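Local coordinates for pyruvate kinase (PDB 4DRS), which probably catalyses the last step of glycolysis, transferring the phosphoryl group of phosphoenolpyruvate to ADP to give pyruvate and ATP, at residues I115-I126 with M142-Y153; L156-V166 with Q176-C187. All blocks are in the same frame, centred on the assembly; numbering follows the deposited sequence.

Interaction 1. Residues I115-I126 with M142-Y153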
loop_
_atom_site.group_PDB
_atom_site.type_symbol
_atom_site.label_atom_id
_atom_site.label_comp_id
_atom_site.label_asym_id
_atom_site.label_seq_id
_atom_site.Cartn_x
_atom_site.Cartn_y
_atom_site.Cartn_z
ATOM N N ILE A 115 43.464 -18.384 19.303
ATOM C CA ILE A 115 44.730 -18.363 20.027
ATOM C C ILE A 115 44.434 -18.258 21.519
ATOM O O ILE A 115 43.705 -17.361 21.954
ATOM C CB ILE A 115 45.628 -17.178 19.593
ATOM C CG1 ILE A 115 45.790 -17.145 18.069
ATOM C CG2 ILE A 115 46.989 -17.262 20.275
ATOM C CD1 ILE A 115 46.183 -15.788 17.519
ATOM N N ARG A 116 44.992 -19.179 22.297
ATOM C CA ARG A 116 44.804 -19.152 23.744
ATOM C C ARG A 116 46.130 -19.142 24.500
ATOM O O ARG A 116 47.164 -19.560 23.968
ATOM C CB ARG A 116 43.910 -20.313 24.207
ATOM C CG ARG A 116 42.446 -20.153 23.816
ATOM C CD ARG A 116 41.520 -20.951 24.722
ATOM N NE ARG A 116 40.112 -20.817 24.337
ATOM C CZ ARG A 116 39.304 -19.828 24.721
ATOM N NH1 ARG A 116 39.746 -18.858 25.511
ATOM N NH2 ARG A 116 38.044 -19.809 24.310
ATOM N N THR A 117 46.091 -18.639 25.732
ATOM C CA THR A 117 47.258 -18.654 26.614
ATOM C C THR A 117 47.377 -20.011 27.313
ATOM O O THR A 117 46.444 -20.815 27.280
ATOM C CB THR A 117 47.212 -17.514 27.657
ATOM O OG1 THR A 117 45.965 -17.549 28.361
ATOM C CG2 THR A 117 47.364 -16.162 26.982
ATOM N N GLY A 118 48.530 -20.261 27.929
ATOM C CA GLY A 118 48.787 -21.531 28.605
ATOM C C GLY A 118 48.355 -21.549 30.058
ATOM O O GLY A 118 47.622 -20.666 30.511
ATOM N N MET A 119 48.812 -22.566 30.783
ATOM C CA MET A 119 48.515 -22.711 32.206
ATOM C C MET A 119 49.419 -21.802 33.036
ATOM O O MET A 119 50.581 -21.585 32.685
ATOM C CB MET A 119 48.681 -24.170 32.646
ATOM C CG MET A 119 47.780 -25.155 31.914
ATOM S SD MET A 119 46.029 -24.980 32.318
ATOM C CE MET A 119 45.952 -25.849 33.884
ATOM N N LEU A 120 48.877 -21.277 34.134
ATOM C CA LEU A 120 49.607 -20.336 34.985
ATOM C C LEU A 120 50.383 -21.017 36.121
ATOM O O LEU A 120 50.477 -22.247 36.169
ATOM C CB LEU A 120 48.668 -19.244 35.525
ATOM C CG LEU A 120 48.103 -18.223 34.525
ATOM C CD1 LEU A 120 47.065 -17.331 35.188
ATOM C CD2 LEU A 120 49.196 -17.377 33.886
ATOM N N GLU A 121 50.940 -20.199 37.018
ATOM C CA GLU A 121 51.793 -20.658 38.120
ATOM C C GLU A 121 51.124 -21.739 38.973
ATOM O O GLU A 121 50.316 -21.438 39.858
ATOM C CB GLU A 121 52.215 -19.465 38.991
ATOM C CG GLU A 121 53.264 -19.782 40.048
ATOM C CD GLU A 121 54.654 -19.963 39.467
ATOM O OE1 GLU A 121 55.241 -18.964 39.003
ATOM O OE2 GLU A 121 55.164 -21.102 39.486
ATOM N N GLY A 122 51.466 -22.995 38.691
ATOM C CA GLY A 122 50.871 -24.145 39.375
ATOM C C GLY A 122 49.422 -24.355 38.976
ATOM O O GLY A 122 49.048 -25.427 38.494
ATOM N N GLY A 123 48.612 -23.321 39.186
ATOM C CA GLY A 123 47.201 -23.320 38.813
ATOM C C GLY A 123 46.480 -22.069 39.281
ATOM O O GLY A 123 45.261 -21.966 39.145
ATOM N N LYS A 124 47.236 -21.115 39.822
ATOM C CA LYS A 124 46.661 -19.899 40.404
ATOM C C LYS A 124 46.806 -18.675 39.494
ATOM O O LYS A 124 47.889 -18.436 38.953
ATOM C CB LYS A 124 47.265 -19.625 41.789
ATOM C CG LYS A 124 46.896 -20.649 42.857
ATOM C CD LYS A 124 45.395 -20.690 43.118
ATOM C CE LYS A 124 45.017 -21.794 44.094
ATOM N NZ LYS A 124 45.362 -21.446 45.499
ATOM N N PRO A 125 45.714 -17.893 39.331
ATOM C CA PRO A 125 45.650 -16.719 38.443
ATOM C C PRO A 125 46.676 -15.632 38.760
ATOM O O PRO A 125 47.149 -15.538 39.895
ATOM C CB PRO A 125 44.226 -16.184 38.662
ATOM C CG PRO A 125 43.778 -16.773 39.955
ATOM C CD PRO A 125 44.424 -18.123 40.006
ATOM N N ILE A 126 47.008 -14.817 37.755
ATOM C CA ILE A 126 48.073 -13.810 37.873
ATOM C C ILE A 126 47.692 -12.444 37.279
ATOM O O ILE A 126 47.100 -12.364 36.199
ATOM C CB ILE A 126 49.398 -14.305 37.237
ATOM C CG1 ILE A 126 49.860 -15.613 37.896
ATOM C CG2 ILE A 126 50.488 -13.251 37.373
ATOM C CD1 ILE A 126 50.874 -16.405 37.097
ATOM N N MET A 142 53.983 -25.493 29.068
ATOM C CA MET A 142 54.839 -24.849 30.057
ATOM C C MET A 142 53.994 -23.991 30.988
ATOM O O MET A 142 53.139 -23.224 30.533
ATOM C CB MET A 142 55.903 -23.982 29.376
ATOM C CG MET A 142 56.962 -23.434 30.324
ATOM S SD MET A 142 57.538 -21.778 29.892
ATOM C CE MET A 142 56.113 -20.781 30.325
ATOM N N LEU A 143 54.240 -24.128 32.288
ATOM C CA LEU A 143 53.560 -23.322 33.297
ATOM C C LEU A 143 54.116 -21.901 33.294
ATOM O O LEU A 143 55.321 -21.696 33.458
ATOM C CB LEU A 143 53.697 -23.956 34.687
ATOM C CG LEU A 143 53.130 -25.363 34.920
ATOM C CD1 LEU A 143 53.543 -25.881 36.291
ATOM C CD2 LEU A 143 51.613 -25.401 34.769
ATOM N N GLY A 144 53.230 -20.929 33.103
ATOM C CA GLY A 144 53.626 -19.531 32.965
ATOM C C GLY A 144 53.407 -18.689 34.205
ATOM O O GLY A 144 52.347 -18.749 34.828
ATOM N N ASN A 145 54.417 -17.899 34.557
ATOM C CA ASN A 145 54.339 -17.002 35.710
ATOM C C ASN A 145 53.897 -15.584 35.331
ATOM O O ASN A 145 53.223 -15.382 34.317
ATOM C CB ASN A 145 55.668 -16.988 36.486
ATOM C CG ASN A 145 56.879 -16.777 35.591
ATOM O OD1 ASN A 145 56.890 -15.896 34.730
ATOM N ND2 ASN A 145 57.914 -17.580 35.804
ATOM N N SER A 146 54.280 -14.614 36.160
ATOM C CA SER A 146 53.945 -13.206 35.956
ATOM C C SER A 146 54.901 -12.527 34.973
ATOM O O SER A 146 54.751 -11.341 34.663
ATOM C CB SER A 146 53.971 -12.469 37.299
ATOM O OG SER A 146 53.504 -11.138 37.173
ATOM N N GLU A 147 55.879 -13.286 34.484
ATOM C CA GLU A 147 56.935 -12.743 33.634
ATOM C C GLU A 147 56.977 -13.414 32.261
ATOM O O GLU A 147 57.273 -12.761 31.257
ATOM C CB GLU A 147 58.294 -12.876 34.332
ATOM C CG GLU A 147 58.344 -12.256 35.726
ATOM C CD GLU A 147 59.398 -12.888 36.617
ATOM O OE1 GLU A 147 60.600 -12.789 36.290
ATOM O OE2 GLU A 147 59.020 -13.476 37.654
ATOM N N CYS A 148 56.679 -14.711 32.220
ATOM C CA CYS A 148 56.698 -15.476 30.973
ATOM C C CYS A 148 55.505 -16.424 30.865
ATOM O O CYS A 148 55.509 -17.511 31.450
ATOM C CB CYS A 148 58.017 -16.247 30.840
ATOM S SG CYS A 148 58.127 -17.316 29.385
ATOM N N ILE A 149 54.484 -16.002 30.119
ATOM C CA ILE A 149 53.309 -16.841 29.858
ATOM C C ILE A 149 53.464 -17.651 28.567
ATOM O O ILE A 149 54.411 -17.446 27.800
ATOM C CB ILE A 149 51.986 -16.031 29.823
ATOM C CG1 ILE A 149 52.019 -14.962 28.722
ATOM C CG2 ILE A 149 51.690 -15.423 31.190
ATOM C CD1 ILE A 149 50.651 -14.473 28.291
ATOM N N SER A 150 52.524 -18.561 28.337
ATOM C CA SER A 150 52.575 -19.452 27.185
ATOM C C SER A 150 51.548 -19.070 26.119
ATOM O O SER A 150 50.641 -18.274 26.371
ATOM C CB SER A 150 52.366 -20.898 27.636
ATOM O OG SER A 150 52.710 -21.796 26.601
ATOM N N CYS A 151 51.703 -19.652 24.931
ATOM C CA CYS A 151 50.855 -19.349 23.783
ATOM C C CYS A 151 50.669 -20.592 22.912
ATOM O O CYS A 151 51.619 -21.347 22.682
ATOM C CB CYS A 151 51.478 -18.213 22.968
ATOM S SG CYS A 151 50.548 -17.667 21.518
ATOM N N SER A 152 49.446 -20.797 22.430
ATOM C CA SER A 152 49.116 -21.964 21.610
ATOM C C SER A 152 49.537 -21.806 20.149
ATOM O O SER A 152 49.670 -22.791 19.425
ATOM C CB SER A 152 47.619 -22.255 21.688
ATOM O OG SER A 152 46.869 -21.134 21.261
ATOM N N TYR A 153 49.748 -20.561 19.730
ATOM C CA TYR A 153 50.046 -20.232 18.338
ATOM C C TYR A 153 51.562 -20.223 18.098
ATOM O O TYR A 153 52.252 -19.261 18.441
ATOM C CB TYR A 153 49.388 -18.883 18.000
ATOM C CG TYR A 153 49.508 -18.404 16.568
ATOM C CD1 TYR A 153 49.247 -19.251 15.491
ATOM C CD2 TYR A 153 49.843 -17.077 16.294
ATOM C CE1 TYR A 153 49.350 -18.796 14.183
ATOM C CE2 TYR A 153 49.947 -16.613 14.995
ATOM C CZ TYR A 153 49.702 -17.473 13.944
ATOM O OH TYR A 153 49.805 -17.006 12.655
#
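R116 and S152 clasp each other twice in the B domain, the small beta-rich domain that pyruvate kinases insert after the third strand of their TIM barrel. R116 N donates to S152 OG at 2.9 Å in an almost straight bond (170°), and S152 N returns a bond to R116 O at 3.0 Å. The hydroxyl gets there because chi1 of S152, 58°, sets OG between its own N and carbonyl carbon, facing the neighbouring backbone. Further on, the link from G118 N to S150 O is weak, but G144 N reaches M119 O at 2.8 Å in the carbonyl plane. Residues 115-118 run antiparallel to 150-153, whereas 119-121 run parallel to 143-145, so one chain pairs with both arms of the opposing loop. CB of R116 points away from this pairing; farther out, NE forms a salt bridge to E114 and NH1 bonds to R198 O. R116 binds ADP in this protein, together with nearby H79 and N76, although no ADP is bound here. Van der Waals contacts are spread along the pairing. I115 CG2 packs on Y153 CB at 3.7 Å and also meets C151 SG. T117 CG2 and I149 CD1 meet at 3.9 Å, and I126 CG2 lies 3.6 Å from S146 CB. At the exposed end E121 OE1 comes close to N145 CB, while N145 OD1 accepts from E147 N, an Asx turn, and also from C148 N, extending it to an Asx motif, each at 2.8 Å.

Interaction 2. Residues L156-V166 with Q176-C187; sequences LPKSVQIGSTV and QVLEIGDDFIVC
S164 O accepts a hydrogen bond from V177 N at 3.0 Å, nearly straight at 166°, and Q176 CA adds a weaker CA-H...O contact at 3.3 Å. They lie at the open end of the beta hairpin of strands 165-168 and 173-180, in the B domain. A type II turn from Q161 to S164 leads into the first strand; its G163 N donates to V177 O at 3.2 Å, tilted 32° from the carbonyl plane. On the other strand, L178 N and E179 N both bond to V186 O, a classic beta bulge. V177, I180 and I185 turn their side chains toward residues 156-162. V160 CG2 sits among all three, 3.9 Å from V177 CG2. With CG1 of I185 between its N and carbonyl carbon (chi1 59°), CD1 reaches L156 CD2 at 3.7 Å, the two side chains crossing at about a right angle, and meets V166 CG2 tip to tip. I162 CD1 reaches over to L178 O at the exposed margin. The P157 ring lies against the end of strand 176-180 and the loop after it, its CB 3.4 Å from G181 O.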
loop_
_atom_site.group_PDB
_atom_site.type_symbol
_atom_site.label_atom_id
_atom_site.label_comp_id
_atom_site.label_asym_id
_atom_site.label_seq_id
_atom_site.Cartn_x
_atom_site.Cartn_y
_atom_site.Cartn_z
ATOM N N LEU A 156 53.419 -17.416 16.132
ATOM C CA LEU A 156 53.336 -16.069 16.713
ATOM C C LEU A 156 54.517 -15.153 16.356
ATOM O O LEU A 156 54.291 -14.007 15.955
ATOM C CB LEU A 156 53.134 -16.122 18.236
ATOM C CG LEU A 156 53.049 -14.790 18.992
ATOM C CD1 LEU A 156 51.833 -13.978 18.566
ATOM C CD2 LEU A 156 53.034 -15.023 20.493
ATOM N N PRO A 157 55.773 -15.644 16.498
ATOM C CA PRO A 157 56.921 -14.776 16.187
ATOM C C PRO A 157 56.936 -14.268 14.741
ATOM O O PRO A 157 57.363 -13.140 14.489
ATOM C CB PRO A 157 58.135 -15.684 16.446
ATOM C CG PRO A 157 57.601 -17.078 16.393
ATOM C CD PRO A 157 56.216 -16.977 16.955
ATOM N N LYS A 158 56.454 -15.092 13.813
ATOM C CA LYS A 158 56.445 -14.762 12.390
ATOM C C LYS A 158 55.158 -14.051 11.951
ATOM O O LYS A 158 54.900 -13.910 10.756
ATOM C CB LYS A 158 56.664 -16.031 11.553
ATOM C CG LYS A 158 57.940 -16.792 11.895
ATOM C CD LYS A 158 58.077 -18.090 11.113
ATOM C CE LYS A 158 58.617 -17.853 9.711
ATOM N NZ LYS A 158 59.064 -19.114 9.058
ATOM N N SER A 159 54.363 -13.598 12.919
ATOM C CA SER A 159 53.071 -12.965 12.636
ATOM C C SER A 159 52.976 -11.526 13.141
ATOM O O SER A 159 52.077 -10.781 12.743
ATOM C CB SER A 159 51.929 -13.799 13.220
ATOM O OG SER A 159 51.907 -15.091 12.640
ATOM N N VAL A 160 53.895 -11.150 14.025
ATOM C CA VAL A 160 53.972 -9.782 14.536
ATOM C C VAL A 160 55.258 -9.091 14.075
ATOM O O VAL A 160 56.137 -9.723 13.488
ATOM C CB VAL A 160 53.868 -9.725 16.084
ATOM C CG1 VAL A 160 52.522 -10.263 16.553
ATOM C CG2 VAL A 160 55.019 -10.474 16.746
ATOM N N GLN A 161 55.347 -7.791 14.332
ATOM C CA GLN A 161 56.584 -7.036 14.134
ATOM C C GLN A 161 56.811 -6.111 15.327
ATOM O O GLN A 161 55.896 -5.892 16.123
ATOM C CB GLN A 161 56.553 -6.255 12.814
ATOM C CG GLN A 161 55.290 -5.436 12.586
ATOM C CD GLN A 161 55.369 -4.555 11.354
ATOM O OE1 GLN A 161 55.736 -5.006 10.269
ATOM N NE2 GLN A 161 55.013 -3.287 11.516
ATOM N N ILE A 162 58.030 -5.590 15.465
ATOM C CA ILE A 162 58.341 -4.643 16.536
ATOM C C ILE A 162 57.329 -3.500 16.480
ATOM O O ILE A 162 57.229 -2.803 15.469
ATOM C CB ILE A 162 59.784 -4.084 16.425
ATOM C CG1 ILE A 162 60.825 -5.216 16.324
ATOM C CG2 ILE A 162 60.088 -3.116 17.566
ATOM C CD1 ILE A 162 61.035 -6.044 17.579
ATOM N N GLY A 163 56.558 -3.338 17.551
ATOM C CA GLY A 163 55.550 -2.282 17.617
ATOM C C GLY A 163 54.108 -2.749 17.518
ATOM O O GLY A 163 53.190 -1.996 17.859
ATOM N N SER A 164 53.903 -3.983 17.052
ATOM C CA SER A 164 52.563 -4.583 16.974
ATOM C C SER A 164 51.927 -4.713 18.356
ATOM O O SER A 164 52.628 -4.874 19.360
ATOM C CB SER A 164 52.609 -5.961 16.303
ATOM O OG SER A 164 53.021 -5.871 14.950
ATOM N N THR A 165 50.600 -4.641 18.396
ATOM C CA THR A 165 49.859 -4.781 19.647
ATOM C C THR A 165 49.264 -6.184 19.790
ATOM O O THR A 165 48.675 -6.719 18.847
ATOM C CB THR A 165 48.750 -3.714 19.790
ATOM O OG1 THR A 165 47.851 -3.795 18.676
ATOM C CG2 THR A 165 49.355 -2.310 19.851
ATOM N N VAL A 166 49.441 -6.778 20.968
ATOM C CA VAL A 166 48.897 -8.099 21.265
ATOM C C VAL A 166 47.865 -7.963 22.380
ATOM O O VAL A 166 48.171 -7.442 23.456
ATOM C CB VAL A 166 50.003 -9.099 21.680
ATOM C CG1 VAL A 166 49.426 -10.493 21.874
ATOM C CG2 VAL A 166 51.122 -9.131 20.648
ATOM N N GLN A 176 52.657 -4.484 23.724
ATOM C CA GLN A 176 53.319 -4.027 22.509
ATOM C C GLN A 176 54.674 -4.714 22.372
ATOM O O GLN A 176 55.482 -4.699 23.303
ATOM C CB GLN A 176 53.483 -2.506 22.533
ATOM C CG GLN A 176 53.907 -1.895 21.207
ATOM C CD GLN A 176 54.112 -0.396 21.297
ATOM O OE1 GLN A 176 54.796 0.100 22.194
ATOM N NE2 GLN A 176 53.524 0.337 20.358
ATOM N N VAL A 177 54.909 -5.309 21.205
ATOM C CA VAL A 177 56.115 -6.102 20.957
ATOM C C VAL A 177 57.386 -5.263 21.082
ATOM O O VAL A 177 57.479 -4.169 20.519
ATOM C CB VAL A 177 56.069 -6.786 19.570
ATOM C CG1 VAL A 177 57.271 -7.700 19.375
ATOM C CG2 VAL A 177 54.778 -7.573 19.399
ATOM N N LEU A 178 58.350 -5.786 21.838
ATOM C CA LEU A 178 59.662 -5.163 21.998
ATOM C C LEU A 178 60.753 -5.991 21.325
ATOM O O LEU A 178 61.751 -5.447 20.846
ATOM C CB LEU A 178 60.000 -4.979 23.480
ATOM C CG LEU A 178 59.079 -4.145 24.376
ATOM C CD1 LEU A 178 59.566 -4.229 25.814
ATOM C CD2 LEU A 178 59.000 -2.693 23.922
ATOM N N GLU A 179 60.555 -7.307 21.299
ATOM C CA GLU A 179 61.525 -8.237 20.731
ATOM C C GLU A 179 60.815 -9.457 20.148
ATOM O O GLU A 179 59.738 -9.838 20.611
ATOM C CB GLU A 179 62.528 -8.670 21.804
ATOM C CG GLU A 179 63.792 -9.331 21.271
ATOM C CD GLU A 179 64.666 -9.899 22.372
ATOM O OE1 GLU A 179 65.102 -9.125 23.252
ATOM O OE2 GLU A 179 64.924 -11.121 22.353
ATOM N N ILE A 180 61.424 -10.057 19.130
ATOM C CA ILE A 180 60.921 -11.288 18.528
ATOM C C ILE A 180 62.059 -12.301 18.425
ATOM O O ILE A 180 63.098 -12.022 17.818
ATOM C CB ILE A 180 60.308 -11.037 17.130
ATOM C CG1 ILE A 180 59.075 -10.135 17.235
ATOM C CG2 ILE A 180 59.944 -12.349 16.448
ATOM C CD1 ILE A 180 58.716 -9.431 15.943
ATOM N N GLY A 181 61.857 -13.471 19.027
ATOM C CA GLY A 181 62.838 -14.552 18.964
ATOM C C GLY A 181 62.389 -15.696 18.077
ATOM O O GLY A 181 61.431 -15.559 17.310
ATOM N N ASP A 182 63.085 -16.825 18.182
ATOM C CA ASP A 182 62.754 -18.019 17.405
ATOM C C ASP A 182 61.399 -18.607 17.809
ATOM O O ASP A 182 60.579 -18.941 16.951
ATOM C CB ASP A 182 63.853 -19.076 17.549
ATOM C CG ASP A 182 63.528 -20.360 16.807
ATOM O OD1 ASP A 182 63.360 -20.313 15.569
ATOM O OD2 ASP A 182 63.440 -21.418 17.465
ATOM N N ASP A 183 61.174 -18.718 19.117
ATOM C CA ASP A 183 59.955 -19.326 19.648
ATOM C C ASP A 183 59.297 -18.502 20.764
ATOM O O ASP A 183 58.684 -19.060 21.680
ATOM C CB ASP A 183 60.228 -20.770 20.106
ATOM C CG ASP A 183 61.377 -20.876 21.106
ATOM O OD1 ASP A 183 61.483 -20.031 22.023
ATOM O OD2 ASP A 183 62.172 -21.833 20.980
ATOM N N PHE A 184 59.421 -17.178 20.676
ATOM C CA PHE A 184 58.884 -16.275 21.699
ATOM C C PHE A 184 58.818 -14.821 21.234
ATOM O O PHE A 184 59.429 -14.449 20.232
ATOM C CB PHE A 184 59.728 -16.355 22.977
ATOM C CG PHE A 184 61.075 -15.698 22.856
ATOM C CD1 PHE A 184 62.151 -16.378 22.292
ATOM C CD2 PHE A 184 61.269 -14.393 23.303
ATOM C CE1 PHE A 184 63.394 -15.772 22.179
ATOM C CE2 PHE A 184 62.508 -13.780 23.191
ATOM C CZ PHE A 184 63.572 -14.471 22.628
ATOM N N ILE A 185 58.070 -14.011 21.981
ATOM C CA ILE A 185 58.089 -12.553 21.840
ATOM C C ILE A 185 58.143 -11.902 23.219
ATOM O O ILE A 185 57.674 -12.476 24.203
ATOM C CB ILE A 185 56.873 -11.994 21.051
ATOM C CG1 ILE A 185 55.547 -12.364 21.733
ATOM C CG2 ILE A 185 56.914 -12.443 19.593
ATOM C CD1 ILE A 185 54.349 -11.596 21.216
ATOM N N VAL A 186 58.732 -10.713 23.285
ATOM C CA VAL A 186 58.750 -9.927 24.513
ATOM C C VAL A 186 57.912 -8.672 24.286
ATOM O O VAL A 186 58.144 -7.922 23.335
ATOM C CB VAL A 186 60.188 -9.552 24.949
ATOM C CG1 VAL A 186 60.175 -8.818 26.283
ATOM C CG2 VAL A 186 61.064 -10.794 25.041
ATOM N N CYS A 187 56.929 -8.466 25.156
ATOM C CA CYS A 187 56.016 -7.337 25.040
ATOM C C CYS A 187 56.143 -6.384 26.223
ATOM O O CYS A 187 56.747 -6.724 27.243
ATOM C CB CYS A 187 54.575 -7.832 24.927
ATOM S SG CYS A 187 54.254 -8.866 23.483
#

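Overall arrangement
Interaction 1 closes before interaction 2 opens in the chain, and their centres lie about 17 Å apart. Both reach the same mixed sheet of the B domain, interaction 1 through strand 148-150 and interaction 2 through strands 165-168, 173-180 and 184-188, far from the centre of the chain and untouched by other subunits. Each is partly buried, with exposed margins. In interaction 1 a few bonds, mostly backbone to backbone, join largely irregular chains, and one end carries the ADP-binding R116; in interaction 2 turn-to-strand backbone bonds accompany a cluster of branched aliphatic side chains. The two meet directly: C151 SG packs on L156 CD2 at 3.8 Å, and Y153 OH lies 2.8 Å from S159 OG, a probable hydrogen bond.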